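Local coordinates for 6-aminohexanoate-cyclic-dimer hydrolase (Arthrobacter sp., PDB 3A2Q), which hydrolyses the cyclic dimer of 6-aminohexanoate, a nylon-6 by-product, to the linear dimer, at residues A[310-313]-A[314-318]; A[347-350]-A[351-355]; A[361-364]-A[365-369]; A[409-412]-A[413-416]; A[426-430]-A[431-435]. The protein carries 1 engineered substitution. All coordinates share one frame; numbering follows the deposited sequence.

All five contacts are local, each within a helix or a turn, and their chemistry follows their depth. Contacts 1, 4 and 5 are buried. Contact 1, on helix 308-331, and contact 4, in the loop before helix 416-422, both hold residues of the 6-aminohexanoate pocket and rest on aromatic rings met by a sulfur or a methylene; contact 5 ends helix 427-431 with a hydroxyl-amide bond. Contact 2 lies at the surface and contact 3 is partly buried; both carry several charged side chains, and one arginine in each reaches a neighbouring part of the chain. Contact 1 touches the other four: Asp-317 bridges to Arg-350 of contact 2, and Ile-315 packs on Leu-366 of contact 3.

Contact 1 of 5, residues A[310-313]-A[314-318]; sequences KDYS and TICDV
Cys-316 lays its sulfur over one face of the Tyr-312 ring, one helical turn earlier. SG stands 4.0 Å from the centroid of the Tyr-312 ring and only 13° off the ring normal, so the thiol sits above the middle of the ring and not at its rim. Two torsions bring the pair together: the tyrosine CG is anti to its own backbone N (chi1 -173°), while the cysteine SG lies anti to its carbonyl carbon, directed back toward the N-terminal turn. Beneath them the backbone bond from Cys-316 N to Tyr-312 O, 2.9 Å, fixes their spacing.

A second, polar ridge runs alongside. A water accepts from Ser-313 OG at 2.7 Å and donates to Asp-317 OD2 at 2.6 Å, joining hydroxyl and carboxylate across one turn. That carboxylate also forms a salt bridge with Arg-350 of helix 342-352, which probably favours its charged form. Nearer the exposed side, another water donates to Lys-310 O at 2.8 Å and also bonds to Thr-314 OG1.

Ile-315 turns to a different side, where it packs on Cys-362 and Leu-366 of helix 356-378. The i to i+4 spacing throughout is that of a regular alpha-helix, and the Tyr-312 and Cys-316 pair is a sulfur-aromatic contact at the 6-aminohexanoate pocket, where two bound 6-aminohexanoic acid molecules touch Cys-316.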
# COMPACT_ATOMS: atom_id res chain seq x y z
N LYS A 310 -2.90 -14.99 -14.77
CA LYS A 310 -2.70 -14.85 -16.21
C LYS A 310 -3.72 -13.85 -16.75
O LYS A 310 -3.38 -12.95 -17.53
CB LYS A 310 -2.88 -16.20 -16.91
CG LYS A 310 -2.59 -16.15 -18.40
CD LYS A 310 -2.92 -17.47 -19.07
CE LYS A 310 -2.65 -17.40 -20.57
NZ LYS A 310 -3.45 -16.33 -21.22
N ASP A 311 -4.96 -14.00 -16.31
CA ASP A 311 -6.05 -13.12 -16.71
C ASP A 311 -5.82 -11.71 -16.18
O ASP A 311 -6.11 -10.73 -16.85
CB ASP A 311 -7.38 -13.65 -16.17
CG ASP A 311 -7.72 -15.03 -16.69
OD1 ASP A 311 -7.90 -15.18 -17.91
OD2 ASP A 311 -7.79 -15.96 -15.86
N TYR A 312 -5.31 -11.62 -14.96
CA TYR A 312 -5.04 -10.33 -14.35
C TYR A 312 -3.96 -9.60 -15.13
O TYR A 312 -4.03 -8.38 -15.34
CB TYR A 312 -4.60 -10.54 -12.89
CG TYR A 312 -4.45 -9.27 -12.10
CD1 TYR A 312 -5.49 -8.33 -12.04
CD2 TYR A 312 -3.29 -9.01 -11.38
CE1 TYR A 312 -5.36 -7.17 -11.29
CE2 TYR A 312 -3.15 -7.85 -10.63
CZ TYR A 312 -4.18 -6.93 -10.59
OH TYR A 312 -4.03 -5.78 -9.85
N SER A 313 -2.95 -10.34 -15.57
CA SER A 313 -1.84 -9.77 -16.33
C SER A 313 -2.34 -9.13 -17.62
O SER A 313 -1.88 -8.05 -18.01
CB SER A 313 -0.81 -10.86 -16.67
OG SER A 313 0.36 -10.29 -17.24
N THR A 314 -3.28 -9.79 -18.29
CA THR A 314 -3.84 -9.27 -19.54
C THR A 314 -4.54 -7.94 -19.29
O THR A 314 -4.41 -7.00 -20.07
CB THR A 314 -4.82 -10.28 -20.15
OG1 THR A 314 -4.11 -11.48 -20.49
CG2 THR A 314 -5.48 -9.70 -21.41
N ILE A 315 -5.29 -7.87 -18.19
CA ILE A 315 -5.98 -6.63 -17.85
C ILE A 315 -4.95 -5.55 -17.56
O ILE A 315 -5.12 -4.40 -17.96
CB ILE A 315 -6.89 -6.84 -16.62
CG1 ILE A 315 -8.03 -7.78 -16.99
CG2 ILE A 315 -7.41 -5.49 -16.13
CD1 ILE A 315 -8.89 -8.21 -15.81
N CYS A 316 -3.87 -5.94 -16.88
CA CYS A 316 -2.80 -5.00 -16.55
C CYS A 316 -2.13 -4.45 -17.82
O CYS A 316 -1.75 -3.28 -17.86
CB CYS A 316 -1.77 -5.66 -15.64
SG CYS A 316 -2.31 -5.81 -13.91
N ASP A 317 -1.97 -5.29 -18.84
CA ASP A 317 -1.35 -4.83 -20.08
C ASP A 317 -2.17 -3.68 -20.66
O ASP A 317 -1.62 -2.66 -21.06
CB ASP A 317 -1.29 -5.95 -21.13
CG ASP A 317 -0.26 -7.02 -20.78
OD1 ASP A 317 0.69 -6.71 -20.03
OD2 ASP A 317 -0.40 -8.15 -21.28
N VAL A 318 -3.49 -3.87 -20.69
CA VAL A 318 -4.41 -2.86 -21.21
C VAL A 318 -4.40 -1.59 -20.36
O VAL A 318 -4.40 -0.48 -20.89
CB VAL A 318 -5.85 -3.43 -21.28
CG1 VAL A 318 -6.86 -2.32 -21.60
CG2 VAL A 318 -5.91 -4.52 -22.34
O HOH W 1 -5.21 -13.74 -20.89
O HOH W 2 -1.45 -13.00 -19.62
O HOH W 3 0.06 -10.34 -19.96

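Contact 2 of 5, residues A[347-350]-A[351-355]; sequences MVKR and ADQVT
Ala-351 N donates to Met-347 O at 2.8 Å and Asp-352 N to Val-348 O at 3.3 Å, after which the spacing tightens to i+3, Gln-353 N reaching Arg-350 O at 3.0 Å from well above the carbonyl plane. This change of register marks the last turn of helix 342-352.

The side chains follow the same winding. Val-354 lays CG2 against Arg-350 O at 3.5 Å, an apolar methyl beside the carbonyl that already accepts from Gln-353. Ala-351 CB rests 3.3 Å from Met-347 O, its small methyl lying close to the preceding turn. On the solvent side Lys-349 and Gln-353 cross at a slant, the lysine NZ 3.9 Å from the amide OE1 of Gln-353, a loose approach between two exposed chains.

Arg-350 bends at chi2 (-149°) and again at chi3, which carries its guanidinium away from Ala-351 and the residues that follow. There NE makes a salt bridge to Asp-317 of helix 308-331, and NH1 makes another to Glu-346. With Thr-355 then capping Ala-358 N through its hydroxyl, the arrangement is that of a helix C-terminus passing through a short linker into the N-cap of helix 356-378.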
# COMPACT_ATOMS: atom_id res chain seq x y z
N MET A 347 4.14 -3.57 -22.86
CA MET A 347 2.72 -3.79 -22.59
C MET A 347 1.83 -3.09 -23.61
O MET A 347 0.68 -3.48 -23.81
CB MET A 347 2.38 -3.31 -21.17
CG MET A 347 3.11 -4.07 -20.08
SD MET A 347 2.71 -3.48 -18.43
CE MET A 347 3.84 -2.16 -18.24
N VAL A 348 2.37 -2.06 -24.26
CA VAL A 348 1.62 -1.33 -25.28
C VAL A 348 1.32 -2.27 -26.43
O VAL A 348 0.20 -2.34 -26.93
CB VAL A 348 2.43 -0.12 -25.81
CG1 VAL A 348 1.64 0.60 -26.90
CG2 VAL A 348 2.74 0.83 -24.68
N LYS A 349 2.35 -3.02 -26.84
CA LYS A 349 2.21 -3.97 -27.93
C LYS A 349 1.26 -5.09 -27.53
O LYS A 349 0.36 -5.46 -28.28
CB LYS A 349 3.58 -4.56 -28.29
CG LYS A 349 3.57 -5.52 -29.46
CD LYS A 349 4.98 -5.99 -29.79
CE LYS A 349 5.00 -6.93 -30.98
NZ LYS A 349 4.17 -8.14 -30.73
N ARG A 350 1.46 -5.63 -26.33
CA ARG A 350 0.60 -6.70 -25.85
C ARG A 350 -0.86 -6.26 -25.80
O ARG A 350 -1.76 -7.02 -26.16
CB ARG A 350 1.05 -7.19 -24.47
CG ARG A 350 2.38 -7.94 -24.49
CD ARG A 350 2.42 -9.00 -23.40
NE ARG A 350 2.51 -8.44 -22.05
CZ ARG A 350 3.63 -8.02 -21.48
NH1 ARG A 350 4.78 -8.09 -22.14
NH2 ARG A 350 3.61 -7.54 -20.25
N ALA A 351 -1.10 -5.03 -25.36
CA ALA A 351 -2.46 -4.52 -25.27
C ALA A 351 -3.13 -4.55 -26.64
O ALA A 351 -4.30 -4.90 -26.77
CB ALA A 351 -2.46 -3.09 -24.73
N ASP A 352 -2.36 -4.21 -27.68
CA ASP A 352 -2.89 -4.20 -29.03
C ASP A 352 -3.39 -5.55 -29.52
O ASP A 352 -4.13 -5.62 -30.49
CB ASP A 352 -1.83 -3.67 -30.01
CG ASP A 352 -1.55 -2.19 -29.81
OD1 ASP A 352 -2.52 -1.42 -29.66
OD2 ASP A 352 -0.36 -1.79 -29.82
N GLN A 353 -3.01 -6.62 -28.84
CA GLN A 353 -3.46 -7.95 -29.25
C GLN A 353 -4.60 -8.49 -28.39
O GLN A 353 -5.06 -9.62 -28.59
CB GLN A 353 -2.26 -8.91 -29.26
CG GLN A 353 -1.21 -8.50 -30.28
CD GLN A 353 0.10 -9.26 -30.14
OE1 GLN A 353 0.76 -9.18 -29.10
NE2 GLN A 353 0.48 -9.99 -31.18
N VAL A 354 -5.07 -7.68 -27.46
CA VAL A 354 -6.18 -8.07 -26.59
C VAL A 354 -7.50 -7.61 -27.20
O VAL A 354 -7.65 -6.43 -27.50
CB VAL A 354 -6.04 -7.44 -25.19
CG1 VAL A 354 -7.25 -7.79 -24.33
CG2 VAL A 354 -4.76 -7.93 -24.52
N THR A 355 -8.44 -8.52 -27.37
CA THR A 355 -9.74 -8.17 -27.95
C THR A 355 -10.74 -7.78 -26.87
O THR A 355 -10.53 -8.04 -25.69
CB THR A 355 -10.36 -9.32 -28.75
OG1 THR A 355 -10.71 -10.39 -27.86
CG2 THR A 355 -9.38 -9.84 -29.80

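Contact 3 of 5, residues A[361-364]-A[365-369]; sequences ACVD and ELRYY
Val-363 and Arg-367 lie side by side and point the same way, one turn apart on helix 356-378. The valine methyl CG1 sits over one face of the guanidinium, 3.7 Å from Arg-367 NH2, so the flat charged group rests on an apolar branch. Lower down, Arg-367 CG passes 3.4 Å from Val-363 O. The arginine bends at chi2 (-44°), which folds its chain back along the valine instead of letting it run straight out.

Around this pair the backbone sets the spacing. Arg-367 N donates to Val-363 O at 3.1 Å, and Tyr-368 N to Asp-364 O at 2.9 Å. On another side of the helix a water donates both to Ala-361 O at 2.8 Å and to Glu-365 OE2 at 2.7 Å, tying the bent glutamate to the turn before it.

Farther out, the same NH2 bonds to the carbonyl O of Ala-207, which helps to hold the guanidinium over the valine. A leucine in place of Arg-367 would probably leave that carbonyl without this donor and Val-363 CG1 without the flat group it lies against.

Cys-362 and Leu-366 take the inward side, packing on Thr-314 and Ile-315 of helix 308-331. The pattern is that of an amphipathic alpha-helix, with Asp-364 and Tyr-368 exposed and Cys-362, Leu-366 and Tyr-369 buried against the rest of the fold.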
# COMPACT_ATOMS: atom_id res chain seq x y z
N ALA A 361 -13.67 -11.38 -20.72
CA ALA A 361 -13.52 -12.71 -20.14
C ALA A 361 -12.56 -12.70 -18.96
O ALA A 361 -12.79 -13.38 -17.95
CB ALA A 361 -13.04 -13.70 -21.21
N CYS A 362 -11.48 -11.93 -19.08
CA CYS A 362 -10.49 -11.84 -18.01
C CYS A 362 -11.12 -11.25 -16.75
O CYS A 362 -10.85 -11.72 -15.64
CB CYS A 362 -9.31 -10.98 -18.45
SG CYS A 362 -8.22 -11.75 -19.67
N VAL A 363 -11.95 -10.23 -16.92
CA VAL A 363 -12.60 -9.62 -15.77
C VAL A 363 -13.52 -10.64 -15.11
O VAL A 363 -13.57 -10.74 -13.88
CB VAL A 363 -13.42 -8.37 -16.19
CG1 VAL A 363 -14.22 -7.85 -15.00
CG2 VAL A 363 -12.48 -7.29 -16.69
N ASP A 364 -14.24 -11.42 -15.92
CA ASP A 364 -15.12 -12.44 -15.36
C ASP A 364 -14.32 -13.45 -14.55
O ASP A 364 -14.77 -13.91 -13.51
CB ASP A 364 -15.88 -13.18 -16.46
CG ASP A 364 -17.08 -12.41 -16.97
OD1 ASP A 364 -17.40 -11.34 -16.41
OD2 ASP A 364 -17.72 -12.89 -17.94
N GLU A 365 -13.13 -13.80 -15.03
CA GLU A 365 -12.29 -14.76 -14.32
C GLU A 365 -11.93 -14.24 -12.94
O GLU A 365 -11.82 -15.01 -11.99
CB GLU A 365 -11.01 -15.05 -15.12
CG GLU A 365 -11.23 -16.00 -16.30
CD GLU A 365 -11.99 -17.26 -15.90
OE1 GLU A 365 -11.56 -17.96 -14.96
OE2 GLU A 365 -13.03 -17.55 -16.53
N LEU A 366 -11.74 -12.93 -12.82
CA LEU A 366 -11.41 -12.33 -11.53
C LEU A 366 -12.61 -12.45 -10.59
O LEU A 366 -12.45 -12.79 -9.42
CB LEU A 366 -11.02 -10.86 -11.69
CG LEU A 366 -9.79 -10.52 -12.54
CD1 LEU A 366 -9.42 -9.07 -12.30
CD2 LEU A 366 -8.63 -11.43 -12.17
N ARG A 367 -13.81 -12.17 -11.11
CA ARG A 367 -15.01 -12.25 -10.28
C ARG A 367 -15.22 -13.68 -9.80
O ARG A 367 -15.57 -13.91 -8.65
CB ARG A 367 -16.25 -11.77 -11.05
CG ARG A 367 -16.13 -10.41 -11.72
CD ARG A 367 -15.47 -9.36 -10.82
NE ARG A 367 -15.48 -8.05 -11.46
CZ ARG A 367 -14.56 -7.11 -11.26
NH1 ARG A 367 -13.54 -7.32 -10.43
NH2 ARG A 367 -14.67 -5.95 -11.90
N TYR A 368 -15.00 -14.64 -10.69
CA TYR A 368 -15.19 -16.04 -10.30
C TYR A 368 -14.19 -16.44 -9.23
O TYR A 368 -14.56 -17.12 -8.27
CB TYR A 368 -15.07 -16.96 -11.52
CG TYR A 368 -16.40 -17.18 -12.23
CD1 TYR A 368 -17.50 -17.67 -11.53
CD2 TYR A 368 -16.56 -16.89 -13.59
CE1 TYR A 368 -18.73 -17.87 -12.16
CE2 TYR A 368 -17.79 -17.08 -14.23
CZ TYR A 368 -18.87 -17.57 -13.50
OH TYR A 368 -20.09 -17.76 -14.11
N TYR A 369 -12.94 -16.01 -9.36
CA TYR A 369 -11.94 -16.36 -8.37
C TYR A 369 -12.30 -15.71 -7.03
O TYR A 369 -12.20 -16.34 -5.98
CB TYR A 369 -10.56 -15.88 -8.82
CG TYR A 369 -9.46 -16.33 -7.88
CD1 TYR A 369 -9.05 -17.67 -7.85
CD2 TYR A 369 -8.87 -15.44 -6.99
CE1 TYR A 369 -8.07 -18.10 -6.95
CE2 TYR A 369 -7.89 -15.85 -6.09
CZ TYR A 369 -7.50 -17.18 -6.07
OH TYR A 369 -6.53 -17.58 -5.18
O HOH W 4 -14.21 -15.75 -18.22

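Contact 4 of 5, residues A[409-412]-A[413-416]; sequences GRQS and AFIS
A type I beta turn, 3-10-like in its i to i+3 bonding, in the loop that runs from strand 383-387 to helix 416-422, carries two residues of the 6-aminohexanoate pocket, Gln-411 and Phe-414. The turn is closed by Phe-414 N, which donates to Gln-411 O at 3.0 Å. That donor stands well above the carbonyl plane, 66° out of it. A weak bond of the same spacing, Ile-415 N to Ser-412 O at 3.5 Å, follows it.

The two pocket side chains meet directly. Gln-411 CB lies over one face of the Phe-414 ring, 3.8 Å from its centroid and 30° off the normal, a CH-pi contact in which CD2 is the ring atom approached most closely. Beyond CB the glutamine bends at chi2, taking its amide away from the turn; there OE1 accepts from Asn-125 and NE2 makes a weak bond to Asp-317. The ring is thus backed by the aliphatic root of a residue whose polar end is held by others.

Arg-410 meets the same phenylalanine from the side. Its CG lies at the ring edge, in plane, and its CD touches Phe-414 CB at 3.5 Å. The guanidinium plane is turned 83° from the ring, and the contact is made by the aliphatic CG and CD. Ile-415 sets CG2 3.6 Å from Gln-411 O, while the Ser-412 hydroxyl bonds to Gln-126.

Helix 308-331 flanks the turn, receiving Arg-410 on Lys-310 and Phe-414 on Leu-309 and Ser-313; helix 342-352 meets Gln-411 through Met-347 and Arg-350.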
# COMPACT_ATOMS: atom_id res chain seq x y z
N GLY A 409 5.46 -12.76 -22.61
CA GLY A 409 4.05 -12.82 -22.24
C GLY A 409 3.48 -12.22 -20.97
O GLY A 409 2.38 -11.67 -20.98
N ARG A 410 4.21 -12.32 -19.87
CA ARG A 410 3.67 -11.81 -18.61
C ARG A 410 4.41 -10.68 -17.91
O ARG A 410 5.59 -10.43 -18.16
CB ARG A 410 3.47 -12.99 -17.65
CG ARG A 410 2.93 -12.63 -16.27
CD ARG A 410 2.65 -13.88 -15.44
NE ARG A 410 1.62 -14.72 -16.04
CZ ARG A 410 1.09 -15.78 -15.44
NH1 ARG A 410 1.51 -16.13 -14.23
NH2 ARG A 410 0.16 -16.50 -16.05
N GLN A 411 3.68 -10.00 -17.04
CA GLN A 411 4.16 -8.87 -16.24
C GLN A 411 5.49 -9.23 -15.56
O GLN A 411 5.66 -10.35 -15.06
CB GLN A 411 3.13 -8.53 -15.16
CG GLN A 411 3.04 -7.06 -14.79
CD GLN A 411 2.41 -6.22 -15.87
OE1 GLN A 411 2.27 -5.00 -15.73
NE2 GLN A 411 2.01 -6.86 -16.96
N SER A 412 6.43 -8.30 -15.54
CA SER A 412 7.73 -8.55 -14.93
C SER A 412 7.58 -8.77 -13.42
O SER A 412 8.35 -9.51 -12.81
CB SER A 412 8.70 -7.38 -15.20
OG SER A 412 8.16 -6.14 -14.76
N ALA A 413 6.56 -8.14 -12.83
CA ALA A 413 6.31 -8.27 -11.40
C ALA A 413 5.69 -9.62 -11.06
O ALA A 413 5.62 -10.00 -9.89
CB ALA A 413 5.40 -7.14 -10.92
N PHE A 414 5.24 -10.35 -12.07
CA PHE A 414 4.62 -11.65 -11.85
C PHE A 414 5.55 -12.83 -12.11
O PHE A 414 5.10 -13.96 -12.24
CB PHE A 414 3.37 -11.81 -12.73
CG PHE A 414 2.27 -10.82 -12.43
CD1 PHE A 414 2.26 -10.11 -11.24
CD2 PHE A 414 1.23 -10.64 -13.33
CE1 PHE A 414 1.23 -9.22 -10.95
CE2 PHE A 414 0.19 -9.75 -13.05
CZ PHE A 414 0.19 -9.04 -11.85
N ILE A 415 6.86 -12.57 -12.19
CA ILE A 415 7.81 -13.65 -12.43
C ILE A 415 8.81 -13.83 -11.29
O ILE A 415 9.13 -12.88 -10.58
CB ILE A 415 8.59 -13.44 -13.74
CG1 ILE A 415 9.41 -12.15 -13.66
CG2 ILE A 415 7.63 -13.39 -14.92
CD1 ILE A 415 10.25 -11.87 -14.89
N SER A 416 9.28 -15.07 -11.15
CA SER A 416 10.26 -15.48 -10.15
C SER A 416 10.42 -14.64 -8.88
O SER A 416 9.60 -14.71 -7.96
CB SER A 416 11.64 -15.64 -10.82
OG SER A 416 12.07 -14.41 -11.38

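Contact 5 of 5, residues A[426-430]-A[431-435]; sequences VPFNV and SGQPA
Ser-431 reaches back across the end of helix 427-431 toward Phe-428 and forward to Gln-433. Its CB lies 3.8 Å from Pro-427 O, the carbonyl that accepts the serine's own backbone N. From there OG turns in between the backbone N and the carbonyl carbon (chi1 71°), which places it 3.5 Å from Phe-428 CA. The hydroxyl donates to Gln-433 OE1 at 2.6 Å, a short bond, and accepts a weak one from Gln-433 N at 3.3 Å. One oxygen therefore joins both the side chain and the backbone of the residue two places on.

OE1 in turn lies at the edge of the Phe-428 ring, in its plane and 3.6 Å from Phe-428 CD1, with ring and amide planes 48° apart. Pro-427 CB covers one face of the same ring. Without the hydroxyl, as with an alanine for Ser-431, Gln-433 OE1 would probably lose this donor and its amide be freer to turn beside the ring.

Gly-432 takes the chain out of the helix: its phi is positive, a conformation in which a CB would press on the preceding carbonyl, and its N donates to Phe-428 O at 2.9 Å. Strand 435-442 then begins at Ala-435. In this buried place the serine hydroxyl and Gln-433 OE1 satisfy each other, Arg-191 and Lys-188 take up backbone carbonyls of the helix end and loop, and the phenylalanine supplies an apolar wall.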
# COMPACT_ATOMS: atom_id res chain seq x y z
N VAL A 426 -1.77 -10.52 -3.59
CA VAL A 426 -2.63 -10.34 -4.76
C VAL A 426 -4.00 -11.04 -4.73
O VAL A 426 -4.96 -10.52 -5.29
CB VAL A 426 -1.86 -10.71 -6.06
CG1 VAL A 426 -1.70 -12.20 -6.19
CG2 VAL A 426 -2.58 -10.13 -7.26
N PRO A 427 -4.11 -12.21 -4.08
CA PRO A 427 -5.44 -12.84 -4.09
C PRO A 427 -6.53 -11.95 -3.49
O PRO A 427 -7.69 -12.02 -3.89
CB PRO A 427 -5.23 -14.10 -3.25
CG PRO A 427 -3.78 -14.40 -3.39
CD PRO A 427 -3.15 -13.03 -3.32
N PHE A 428 -6.15 -11.10 -2.54
CA PHE A 428 -7.13 -10.24 -1.88
C PHE A 428 -7.43 -8.95 -2.62
O PHE A 428 -8.38 -8.25 -2.27
CB PHE A 428 -6.67 -10.03 -0.44
CG PHE A 428 -6.38 -11.33 0.24
CD1 PHE A 428 -7.41 -12.24 0.48
CD2 PHE A 428 -5.07 -11.74 0.47
CE1 PHE A 428 -7.15 -13.53 0.91
CE2 PHE A 428 -4.79 -13.03 0.90
CZ PHE A 428 -5.83 -13.94 1.12
N ASN A 429 -6.64 -8.63 -3.64
CA ASN A 429 -6.93 -7.48 -4.47
C ASN A 429 -8.05 -7.99 -5.36
O ASN A 429 -8.96 -7.25 -5.72
CB ASN A 429 -5.75 -7.09 -5.37
CG ASN A 429 -4.64 -6.44 -4.61
OD1 ASN A 429 -3.71 -7.10 -4.16
ND2 ASN A 429 -4.73 -5.12 -4.44
N VAL A 430 -7.97 -9.27 -5.73
CA VAL A 430 -9.01 -9.85 -6.58
C VAL A 430 -10.32 -10.03 -5.82
O VAL A 430 -11.38 -9.74 -6.36
CB VAL A 430 -8.57 -11.20 -7.17
CG1 VAL A 430 -9.72 -11.83 -7.95
CG2 VAL A 430 -7.38 -10.98 -8.10
N SER A 431 -10.27 -10.50 -4.58
CA SER A 431 -11.49 -10.70 -3.81
C SER A 431 -12.03 -9.39 -3.25
O SER A 431 -13.23 -9.27 -2.99
CB SER A 431 -11.26 -11.68 -2.65
OG SER A 431 -10.47 -11.09 -1.65
N GLY A 432 -11.15 -8.41 -3.05
CA GLY A 432 -11.58 -7.13 -2.53
C GLY A 432 -11.70 -7.08 -1.01
O GLY A 432 -12.17 -6.09 -0.45
N GLN A 433 -11.28 -8.15 -0.33
CA GLN A 433 -11.36 -8.20 1.12
C GLN A 433 -10.33 -7.33 1.81
O GLN A 433 -9.23 -7.13 1.30
CB GLN A 433 -11.19 -9.64 1.61
CG GLN A 433 -12.31 -10.55 1.19
CD GLN A 433 -11.91 -12.00 1.28
OE1 GLN A 433 -11.05 -12.46 0.54
NE2 GLN A 433 -12.54 -12.73 2.18
N PRO A 434 -10.68 -6.78 2.98
CA PRO A 434 -9.76 -5.92 3.72
C PRO A 434 -8.60 -6.77 4.24
O PRO A 434 -8.81 -7.87 4.77
CB PRO A 434 -10.63 -5.35 4.84
CG PRO A 434 -11.59 -6.48 5.10
CD PRO A 434 -11.94 -6.97 3.72
N ALA A 435 -7.38 -6.28 4.07
CA ALA A 435 -6.20 -7.03 4.49
C ALA A 435 -5.16 -6.07 5.02
O ALA A 435 -4.83 -5.07 4.38
CB ALA A 435 -5.63 -7.82 3.32